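Long-range contacts in gram-negative insecticidal protein (PDB 6FBM), which is an insecticidal toxin of the membrane attack complex/perforin (MACPF) family with a beta-tripod part, and probably kills insect cells by forming pores in their membranes: residues 402-408 and 420-426; 448-454 and 469-475; 466-470 and 483-489. All blocks are in the same frame, centred on the assembly; numbering follows the deposited sequence.

Overall arrangement
From the N terminus, the chain reaches all three contacts late, within the region that resembles Vps62, and on the same side of the chain's centre. Contact 1 pairs 402-408 with 420-426 and closes the 11 residues between them into a loop. Contact 2 joins 448-454 to 469-475, and contact 3 joins 466-470 to 483-489; these share Leu469 and Trp470, so strand 468-473 is the middle of a three-stranded antiparallel meander. Contact 3 opens on the strand where contact 2 closes, so their spans overlap without nesting. Asp420 ties the two sheets together, hydrogen-bonding to Phe483 O through its backbone N and to Gly485 N through its carboxylate, while Leu469 packs on Met422 and Cys406.

Contact 1 (402-408 and 420-426); sequences KDYACWR and DVMMLAT
Ala405 and Met423 form the central hydrogen-bonded pair of two antiparallel strands, which end in a G1 beta bulge where Ala425 and Thr426 both face Asp403. Asp403 O takes a nearly straight bond from Thr426 N (2.9 Å) and only a weak one from Ala425 N. With CG beside its backbone N (chi1 -56°), Tyr404 lays its ring along the bulge: CE1 is 3.8 Å from Ala425 CB, and CD1 lies near the CB of Leu424. Tyr404 OH is hydrogen-bonded to Ser333 O. On the same face Met422 is bent at every torsion, each near -60°, which curls SD back to 3.4 Å from Cys406 CB and brings CE over the Ala405 carbonyl. On the opposite face of the sheet, Met423 CG touches Trp407 CD1 at 3.5 Å, and the indole also packs on Trp389. At the far end the folded Arg408 chain passes Asp420 before its guanidinium turns to the carboxylate, the two planes 26° apart. Asp420 OD2, which also accepts from Gly485 N, lies at the guanidinium edge and completes the buried salt bridge with Arg408 NH2 at 2.7 Å.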
loop_
_atom_site.group_PDB
_atom_site.type_symbol
_atom_site.label_atom_id
_atom_site.label_comp_id
_atom_site.label_asym_id
_atom_site.label_seq_id
_atom_site.Cartn_x
_atom_site.Cartn_y
_atom_site.Cartn_z
ATOM N N LYS A 402 81.957 -3.187 -41.344
ATOM C CA LYS A 402 80.925 -2.790 -40.400
ATOM C C LYS A 402 80.006 -1.724 -41.044
ATOM O O LYS A 402 80.354 -1.058 -42.043
ATOM C CB LYS A 402 81.523 -2.349 -39.064
ATOM C CG LYS A 402 82.475 -3.367 -38.451
ATOM C CD LYS A 402 82.899 -3.131 -37.021
ATOM C CE LYS A 402 83.724 -1.863 -36.749
ATOM N NZ LYS A 402 84.902 -1.522 -37.596
ATOM N N ASP A 403 78.796 -1.637 -40.499
ATOM C CA ASP A 403 77.715 -0.829 -41.055
ATOM C C ASP A 403 77.351 0.378 -40.181
ATOM O O ASP A 403 77.546 0.373 -38.955
ATOM C CB ASP A 403 76.493 -1.719 -41.301
ATOM C CG ASP A 403 76.734 -2.762 -42.392
ATOM O OD1 ASP A 403 77.278 -2.414 -43.471
ATOM O OD2 ASP A 403 76.388 -3.934 -42.149
ATOM N N TYR A 404 76.869 1.413 -40.845
ATOM C CA TYR A 404 76.627 2.720 -40.260
ATOM C C TYR A 404 75.349 3.226 -40.872
ATOM O O TYR A 404 75.238 3.245 -42.089
ATOM C CB TYR A 404 77.771 3.682 -40.592
ATOM C CG TYR A 404 79.099 3.138 -40.154
ATOM C CD1 TYR A 404 79.594 3.381 -38.871
ATOM C CD2 TYR A 404 79.850 2.340 -41.006
ATOM C CE1 TYR A 404 80.807 2.843 -38.463
ATOM C CE2 TYR A 404 81.058 1.788 -40.605
ATOM C CZ TYR A 404 81.537 2.046 -39.348
ATOM O OH TYR A 404 82.724 1.502 -38.958
ATOM N N ALA A 405 74.383 3.628 -40.047
ATOM C CA ALA A 405 73.074 4.024 -40.562
ATOM C C ALA A 405 72.401 5.081 -39.728
ATOM O O ALA A 405 72.636 5.164 -38.529
ATOM C CB ALA A 405 72.177 2.803 -40.661
ATOM N N CYS A 406 71.547 5.860 -40.377
ATOM C CA CYS A 406 70.720 6.848 -39.709
ATOM C C CYS A 406 69.287 6.343 -39.792
ATOM O O CYS A 406 68.796 6.073 -40.893
ATOM C CB CYS A 406 70.832 8.173 -40.417
ATOM S SG CYS A 406 69.842 9.445 -39.655
ATOM N N TRP A 407 68.626 6.202 -38.639
ATOM C CA TRP A 407 67.246 5.723 -38.614
ATOM C C TRP A 407 66.271 6.795 -38.138
ATOM O O TRP A 407 66.641 7.656 -37.338
ATOM C CB TRP A 407 67.112 4.512 -37.728
ATOM C CG TRP A 407 67.805 3.304 -38.204
ATOM C CD1 TRP A 407 69.124 2.996 -38.025
ATOM C CD2 TRP A 407 67.226 2.196 -38.887
ATOM N NE1 TRP A 407 69.406 1.779 -38.569
ATOM C CE2 TRP A 407 68.252 1.266 -39.113
ATOM C CE3 TRP A 407 65.932 1.900 -39.339
ATOM C CZ2 TRP A 407 68.029 0.050 -39.771
ATOM C CZ3 TRP A 407 65.714 0.691 -39.996
ATOM C CH2 TRP A 407 66.758 -0.208 -40.207
ATOM N N ARG A 408 65.033 6.718 -38.645
ATOM C CA ARG A 408 63.929 7.580 -38.223
ATOM C C ARG A 408 62.878 6.760 -37.591
ATOM O O ARG A 408 62.517 5.686 -38.117
ATOM C CB ARG A 408 63.173 8.152 -39.393
ATOM C CG ARG A 408 63.659 9.470 -39.851
ATOM C CD ARG A 408 62.612 10.545 -39.825
ATOM N NE ARG A 408 62.780 11.308 -41.050
ATOM C CZ ARG A 408 63.789 12.135 -41.335
ATOM N NH1 ARG A 408 63.771 12.728 -42.513
ATOM N NH2 ARG A 408 64.777 12.419 -40.479
ATOM N N ASP A 420 66.447 11.763 -34.889
ATOM C CA ASP A 420 66.869 10.487 -35.445
ATOM C C ASP A 420 67.863 9.799 -34.537
ATOM O O ASP A 420 68.352 10.377 -33.589
ATOM C CB ASP A 420 67.438 10.678 -36.848
ATOM C CG ASP A 420 66.394 11.133 -37.845
ATOM O OD1 ASP A 420 65.197 10.872 -37.643
ATOM O OD2 ASP A 420 66.768 11.761 -38.845
ATOM N N VAL A 421 68.136 8.553 -34.876
ATOM C CA VAL A 421 69.027 7.686 -34.136
ATOM C C VAL A 421 70.020 7.079 -35.104
ATOM O O VAL A 421 69.626 6.470 -36.106
ATOM C CB VAL A 421 68.229 6.547 -33.494
ATOM C CG1 VAL A 421 69.156 5.553 -32.831
ATOM C CG2 VAL A 421 67.210 7.114 -32.508
ATOM N N MET A 422 71.298 7.251 -34.818
ATOM C CA MET A 422 72.349 6.636 -35.605
ATOM C C MET A 422 72.658 5.293 -35.002
ATOM O O MET A 422 72.658 5.146 -33.791
ATOM C CB MET A 422 73.621 7.473 -35.575
ATOM C CG MET A 422 73.468 8.859 -36.142
ATOM S SD MET A 422 72.946 8.919 -37.843
ATOM C CE MET A 422 74.261 8.067 -38.678
ATOM N N MET A 423 72.943 4.339 -35.877
ATOM C CA MET A 423 73.432 3.022 -35.516
ATOM C C MET A 423 74.776 2.879 -36.216
ATOM O O MET A 423 74.830 2.826 -37.445
ATOM C CB MET A 423 72.450 1.935 -35.974
ATOM C CG MET A 423 71.081 2.003 -35.299
ATOM S SD MET A 423 71.095 1.750 -33.514
ATOM C CE MET A 423 71.384 -0.014 -33.386
ATOM N N LEU A 424 75.842 2.821 -35.426
ATOM C CA LEU A 424 77.203 2.995 -35.912
ATOM C C LEU A 424 78.074 1.791 -35.534
ATOM O O LEU A 424 78.107 1.376 -34.370
ATOM C CB LEU A 424 77.808 4.270 -35.340
ATOM C CG LEU A 424 77.043 5.576 -35.604
ATOM C CD1 LEU A 424 77.600 6.716 -34.762
ATOM C CD2 LEU A 424 77.055 5.987 -37.057
ATOM N N ALA A 425 78.730 1.216 -36.548
ATOM C CA ALA A 425 79.724 0.167 -36.404
ATOM C C ALA A 425 79.052 -1.138 -36.022
ATOM O O ALA A 425 79.477 -1.824 -35.086
ATOM C CB ALA A 425 80.804 0.561 -35.404
ATOM N N THR A 426 78.002 -1.467 -36.772
ATOM C CA THR A 426 77.150 -2.617 -36.467
ATOM C C THR A 426 77.437 -3.774 -37.403
ATOM O O THR A 426 78.018 -3.577 -38.477
ATOM C CB THR A 426 75.644 -2.242 -36.532
ATOM O OG1 THR A 426 75.302 -1.681 -37.815
ATOM C CG2 THR A 426 75.318 -1.232 -35.442
#

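Contact 2 (448-454 and 469-475); sequences VQTLQNR and LWQPGAA
Trp470 and Arg454 meet where the antiparallel hairpin of strands 450-457 and 468-473 turns a corner at Asn453. From CB outward, the tryptophan first touches Leu451, whose CD2 lies 3.7 Å from Trp470 CB, with the two side chains crossing at about a right angle. CG stands beside the backbone N (chi1 -71°), and the indole extends past the corner. Its ring-fusion atoms come next: Trp470 CD2 and CE2 each lie 4.0 Å from an Arg454 carbon, CB and CG respectively. CE3 meets Gln452 O at the ring edge, 3.5 Å away, while CZ3 and CH2 lie beneath Arg454 CB. This methylene sits 3.6 Å from the centroid of the six-membered ring and 13° off its normal, a CH-pi contact. Farther round, CZ2 approaches Arg454 CD, but the guanidinium is turned 76° from the indole plane and leads elsewhere, to a salt bridge with Glu339 and a cation-pi contact with Trp457.

At the other end Gln449 and Thr450 both face Gly473 in a classic beta bulge. Gly473 O is gripped by two N-H groups: that of Gln449 arrives nearly along the C=O axis at 2.8 Å, whereas that of Thr450 comes from above the carbonyl plane. Gln449 OE1 then accepts from Ala475 N. A water joins Thr450 OG1 to Gln471 O. The side chains of Asn453 and Gln471 run side by side, and Asn453 ND2 donates to Gln471 OE1 at 2.9 Å; Gln471 NE2 donates a hydrogen bond to Ser480 O. Both ends of the Gln471 amide are therefore bonded, which should fix its rotation. The methylenes of Arg454 thus cover the indole while its guanidinium pairs with Glu339 outside the hairpin.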
loop_
_atom_site.group_PDB
_atom_site.type_symbol
_atom_site.label_atom_id
_atom_site.label_comp_id
_atom_site.label_asym_id
_atom_site.label_seq_id
_atom_site.Cartn_x
_atom_site.Cartn_y
_atom_site.Cartn_z
ATOM N N VAL A 448 59.081 21.351 -38.459
ATOM C CA VAL A 448 60.441 21.903 -38.504
ATOM C C VAL A 448 60.455 23.097 -39.473
ATOM O O VAL A 448 59.877 23.038 -40.549
ATOM C CB VAL A 448 61.500 20.853 -38.868
ATOM C CG1 VAL A 448 62.876 21.482 -38.966
ATOM C CG2 VAL A 448 61.535 19.760 -37.815
ATOM N N GLN A 449 61.091 24.182 -39.029
ATOM C CA GLN A 449 61.232 25.410 -39.809
ATOM C C GLN A 449 62.673 25.610 -40.288
ATOM O O GLN A 449 62.915 25.799 -41.481
ATOM C CB GLN A 449 60.750 26.598 -38.992
ATOM C CG GLN A 449 59.249 26.582 -38.796
ATOM C CD GLN A 449 58.703 27.881 -38.260
ATOM O OE1 GLN A 449 59.266 28.492 -37.340
ATOM N NE2 GLN A 449 57.599 28.334 -38.864
ATOM N N THR A 450 63.615 25.530 -39.353
ATOM C CA THR A 450 65.026 25.648 -39.662
ATOM C C THR A 450 65.751 24.330 -39.432
ATOM O O THR A 450 65.292 23.458 -38.691
ATOM C CB THR A 450 65.683 26.681 -38.756
ATOM O OG1 THR A 450 65.483 26.299 -37.390
ATOM C CG2 THR A 450 65.070 28.054 -38.993
ATOM N N LEU A 451 66.902 24.215 -40.092
ATOM C CA LEU A 451 67.867 23.150 -39.873
ATOM C C LEU A 451 69.220 23.861 -39.837
ATOM O O LEU A 451 69.654 24.413 -40.838
ATOM C CB LEU A 451 67.788 22.118 -40.994
ATOM C CG LEU A 451 66.568 21.169 -40.974
ATOM C CD1 LEU A 451 66.288 20.532 -42.327
ATOM C CD2 LEU A 451 66.752 20.068 -39.933
ATOM N N GLN A 452 69.849 23.878 -38.659
ATOM C CA GLN A 452 71.069 24.669 -38.398
ATOM C C GLN A 452 72.115 23.828 -37.663
ATOM O O GLN A 452 71.863 22.673 -37.329
ATOM C CB GLN A 452 70.713 25.899 -37.554
ATOM C CG GLN A 452 69.658 26.789 -38.188
ATOM C CD GLN A 452 69.238 27.960 -37.292
ATOM O OE1 GLN A 452 69.715 28.123 -36.167
ATOM N NE2 GLN A 452 68.300 28.763 -37.795
ATOM N N ASN A 453 73.293 24.415 -37.436
ATOM C CA ASN A 453 74.354 23.792 -36.615
ATOM C C ASN A 453 74.600 22.342 -36.946
ATOM O O ASN A 453 74.534 21.476 -36.077
ATOM C CB ASN A 453 74.047 23.944 -35.115
ATOM C CG ASN A 453 73.891 25.398 -34.710
ATOM O OD1 ASN A 453 74.689 26.257 -35.126
ATOM N ND2 ASN A 453 72.847 25.690 -33.920
ATOM N N ARG A 454 74.888 22.083 -38.221
ATOM C CA ARG A 454 75.181 20.732 -38.703
ATOM C C ARG A 454 76.077 19.997 -37.716
ATOM O O ARG A 454 77.061 20.553 -37.226
ATOM C CB ARG A 454 75.873 20.789 -40.057
ATOM C CG ARG A 454 76.061 19.440 -40.751
ATOM C CD ARG A 454 76.739 19.625 -42.086
ATOM N NE ARG A 454 78.117 20.079 -41.903
ATOM C CZ ARG A 454 79.142 19.307 -41.559
ATOM N NH1 ARG A 454 78.971 18.002 -41.367
ATOM N NH2 ARG A 454 80.350 19.843 -41.420
ATOM N N LEU A 469 73.467 15.369 -40.658
ATOM C CA LEU A 469 72.691 15.499 -39.434
ATOM C C LEU A 469 72.620 16.968 -39.032
ATOM O O LEU A 469 73.638 17.611 -38.807
ATOM C CB LEU A 469 73.319 14.667 -38.316
ATOM C CG LEU A 469 73.666 13.234 -38.672
ATOM C CD1 LEU A 469 74.194 12.544 -37.431
ATOM C CD2 LEU A 469 72.482 12.467 -39.256
ATOM N N TRP A 470 71.399 17.470 -38.927
ATOM C CA TRP A 470 71.116 18.865 -38.661
ATOM C C TRP A 470 70.242 18.992 -37.419
ATOM O O TRP A 470 69.446 18.101 -37.119
ATOM C CB TRP A 470 70.377 19.462 -39.867
ATOM C CG TRP A 470 71.233 19.630 -41.089
ATOM C CD1 TRP A 470 71.364 18.751 -42.139
ATOM C CD2 TRP A 470 72.084 20.737 -41.394
ATOM N NE1 TRP A 470 72.239 19.252 -43.068
ATOM C CE2 TRP A 470 72.696 20.469 -42.634
ATOM C CE3 TRP A 470 72.396 21.929 -40.734
ATOM C CZ2 TRP A 470 73.611 21.355 -43.227
ATOM C CZ3 TRP A 470 73.289 22.831 -41.339
ATOM C CH2 TRP A 470 73.885 22.530 -42.573
ATOM N N GLN A 471 70.352 20.132 -36.745
ATOM C CA GLN A 471 69.554 20.438 -35.561
ATOM C C GLN A 471 68.259 21.109 -36.010
ATOM O O GLN A 471 68.299 22.199 -36.606
ATOM C CB GLN A 471 70.328 21.399 -34.654
ATOM C CG GLN A 471 69.680 21.706 -33.310
ATOM C CD GLN A 471 69.998 23.097 -32.740
ATOM O OE1 GLN A 471 70.577 23.960 -33.401
ATOM N NE2 GLN A 471 69.553 23.333 -31.541
ATOM N N PRO A 472 67.101 20.483 -35.720
ATOM C CA PRO A 472 65.860 21.125 -36.107
ATOM C C PRO A 472 65.458 22.257 -35.131
ATOM O O PRO A 472 65.941 22.336 -33.983
ATOM C CB PRO A 472 64.876 19.972 -36.081
ATOM C CG PRO A 472 65.354 19.142 -34.935
ATOM C CD PRO A 472 66.850 19.227 -34.990
ATOM N N GLY A 473 64.603 23.143 -35.614
ATOM C CA GLY A 473 64.099 24.258 -34.818
ATOM C C GLY A 473 62.799 24.806 -35.403
ATOM O O GLY A 473 62.470 24.620 -36.587
ATOM N N ALA A 474 62.054 25.479 -34.547
ATOM C CA ALA A 474 60.819 26.097 -34.950
ATOM C C ALA A 474 60.526 27.290 -34.064
ATOM O O ALA A 474 61.063 27.393 -32.955
ATOM C CB ALA A 474 59.695 25.083 -34.881
ATOM N N ALA A 475 59.683 28.197 -34.564
ATOM C CA ALA A 475 59.200 29.317 -33.760
ATOM C C ALA A 475 58.420 28.728 -32.599
ATOM O O ALA A 475 57.495 27.957 -32.812
ATOM C CB ALA A 475 58.313 30.237 -34.592
HETATM O O HOH W 1 67.586 24.892 -36.419
#

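Contact 3 (466-470 and 483-489); sequences DVSLW and FAGVPNY
Leu469 and Phe483 form the tight end of this antiparallel hairpin between strands 468-473 and 484-486. The two side chains lie side by side and point the same way, and Leu469 CD1 sits over one face of the phenyl ring, 4.2 Å from its centroid. A chi1 of 53° puts Phe483 CG between its backbone N and carbonyl carbon and swings the ring under the leucine. Gly485 is the cross-strand neighbour of Leu469; with no side chain there, the methyls Leu469 CD2 and Val467 CG2 come close to its CA. On the other face of the sheet Val486 CG2 packs against Trp470 CD1 at 3.5 Å. Two pairs of backbone bonds, Ser468 with Val486 and Trp470 with Ala484, bind the strands along this buried length.

Beyond Val486 the pairing gives way to polar side chains at the partly exposed end. Ser468 OG donates to Asn488 O at 2.8 Å, and a water that accepts from Trp470 NE1 is placed to donate to the same carbonyl. Asp466 lies across one face of Tyr489: its CB is 3.9 Å from the ring centroid, and carboxylate and ring are stacked with their planes 23° apart, Asp466 OD2 lying 3.2 Å from Tyr489 CE2. Asp466 OD1 comes within 3.1 Å of Tyr489 OH, but that hydroxyl is hydrogen-bonded to Asp458, which also accepts from Val467 N. The side-chain amide of Asn488 reaches Asp497 in helix 495-500.

Strand 468-473 thus lies between strands 450-457 and 484-486. Trp456 packs against Val467, and strand 421-426 of the adjoining sheet lays Met422 on both Leu469 and Phe483.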
loop_
_atom_site.group_PDB
_atom_site.type_symbol
_atom_site.label_atom_id
_atom_site.label_comp_id
_atom_site.label_asym_id
_atom_site.label_seq_id
_atom_site.Cartn_x
_atom_site.Cartn_y
_atom_site.Cartn_z
ATOM N N ASP A 466 73.817 9.575 -49.322
ATOM C CA ASP A 466 74.434 10.617 -48.524
ATOM C C ASP A 466 73.527 10.988 -47.353
ATOM O O ASP A 466 72.312 10.777 -47.394
ATOM C CB ASP A 466 74.666 11.853 -49.399
ATOM C CG ASP A 466 75.601 11.596 -50.578
ATOM O OD1 ASP A 466 76.391 10.603 -50.558
ATOM O OD2 ASP A 466 75.549 12.444 -51.497
ATOM N N VAL A 467 74.138 11.526 -46.294
ATOM C CA VAL A 467 73.386 12.049 -45.149
ATOM C C VAL A 467 74.139 13.151 -44.452
ATOM O O VAL A 467 75.360 13.127 -44.393
ATOM C CB VAL A 467 73.043 10.932 -44.134
ATOM C CG1 VAL A 467 74.274 10.466 -43.361
ATOM C CG2 VAL A 467 71.926 11.367 -43.198
ATOM N N SER A 468 73.377 14.110 -43.937
ATOM C CA SER A 468 73.872 15.152 -43.051
ATOM C C SER A 468 72.911 15.274 -41.860
ATOM O O SER A 468 71.696 15.300 -42.046
ATOM C CB SER A 468 73.955 16.496 -43.783
ATOM O OG SER A 468 74.679 16.384 -44.996
ATOM N N LEU A 469 73.467 15.369 -40.658
ATOM C CA LEU A 469 72.691 15.499 -39.434
ATOM C C LEU A 469 72.620 16.968 -39.032
ATOM O O LEU A 469 73.638 17.611 -38.807
ATOM C CB LEU A 469 73.319 14.667 -38.316
ATOM C CG LEU A 469 73.666 13.234 -38.672
ATOM C CD1 LEU A 469 74.194 12.544 -37.431
ATOM C CD2 LEU A 469 72.482 12.467 -39.256
ATOM N N TRP A 470 71.399 17.470 -38.927
ATOM C CA TRP A 470 71.116 18.865 -38.661
ATOM C C TRP A 470 70.242 18.992 -37.419
ATOM O O TRP A 470 69.446 18.101 -37.119
ATOM C CB TRP A 470 70.377 19.462 -39.867
ATOM C CG TRP A 470 71.233 19.630 -41.089
ATOM C CD1 TRP A 470 71.364 18.751 -42.139
ATOM C CD2 TRP A 470 72.084 20.737 -41.394
ATOM N NE1 TRP A 470 72.239 19.252 -43.068
ATOM C CE2 TRP A 470 72.696 20.469 -42.634
ATOM C CE3 TRP A 470 72.396 21.929 -40.734
ATOM C CZ2 TRP A 470 73.611 21.355 -43.227
ATOM C CZ3 TRP A 470 73.289 22.831 -41.339
ATOM C CH2 TRP A 470 73.885 22.530 -42.573
ATOM N N PHE A 483 68.950 15.594 -33.570
ATOM C CA PHE A 483 69.254 15.795 -34.974
ATOM C C PHE A 483 68.253 15.141 -35.905
ATOM O O PHE A 483 67.435 14.341 -35.477
ATOM C CB PHE A 483 70.677 15.338 -35.295
ATOM C CG PHE A 483 70.982 13.954 -34.864
ATOM C CD1 PHE A 483 71.461 13.717 -33.591
ATOM C CD2 PHE A 483 70.828 12.889 -35.737
ATOM C CE1 PHE A 483 71.764 12.427 -33.182
ATOM C CE2 PHE A 483 71.147 11.604 -35.345
ATOM C CZ PHE A 483 71.612 11.371 -34.074
ATOM N N ALA A 484 68.322 15.521 -37.173
ATOM C CA ALA A 484 67.525 14.926 -38.222
ATOM C C ALA A 484 68.425 14.761 -39.428
ATOM O O ALA A 484 69.147 15.690 -39.773
ATOM C CB ALA A 484 66.373 15.843 -38.566
ATOM N N GLY A 485 68.403 13.597 -40.056
ATOM C CA GLY A 485 69.105 13.364 -41.303
ATOM C C GLY A 485 68.431 13.986 -42.529
ATOM O O GLY A 485 67.220 13.868 -42.733
ATOM N N VAL A 486 69.236 14.646 -43.344
ATOM C CA VAL A 486 68.853 15.087 -44.683
ATOM C C VAL A 486 69.655 14.225 -45.648
ATOM O O VAL A 486 70.865 14.097 -45.475
ATOM C CB VAL A 486 69.206 16.579 -44.882
ATOM C CG1 VAL A 486 68.753 17.069 -46.225
ATOM C CG2 VAL A 486 68.549 17.440 -43.802
ATOM N N PRO A 487 69.018 13.639 -46.682
ATOM C CA PRO A 487 69.741 12.658 -47.549
ATOM C C PRO A 487 70.680 13.277 -48.627
ATOM O O PRO A 487 70.811 12.745 -49.726
ATOM C CB PRO A 487 68.597 11.868 -48.189
ATOM C CG PRO A 487 67.505 12.857 -48.297
ATOM C CD PRO A 487 67.607 13.790 -47.103
ATOM N N ASN A 488 71.369 14.361 -48.288
ATOM C CA ASN A 488 72.228 15.102 -49.204
ATOM C C ASN A 488 73.131 16.052 -48.406
ATOM O O ASN A 488 72.957 16.216 -47.188
ATOM C CB ASN A 488 71.381 15.893 -50.202
ATOM C CG ASN A 488 70.498 16.942 -49.525
ATOM O OD1 ASN A 488 70.983 17.788 -48.752
ATOM N ND2 ASN A 488 69.186 16.879 -49.794
ATOM N N TYR A 489 74.053 16.707 -49.107
ATOM C CA TYR A 489 75.044 17.583 -48.487
ATOM C C TYR A 489 74.711 19.058 -48.636
ATOM O O TYR A 489 75.613 19.888 -48.553
ATOM C CB TYR A 489 76.437 17.313 -49.062
ATOM C CG TYR A 489 76.931 15.893 -48.936
ATOM C CD1 TYR A 489 76.925 15.248 -47.716
ATOM C CD2 TYR A 489 77.441 15.195 -50.038
ATOM C CE1 TYR A 489 77.388 13.927 -47.588
ATOM C CE2 TYR A 489 77.899 13.882 -49.922
ATOM C CZ TYR A 489 77.872 13.260 -48.682
ATOM O OH TYR A 489 78.331 11.972 -48.543
HETATM O O HOH W 2 72.054 18.503 -45.868
#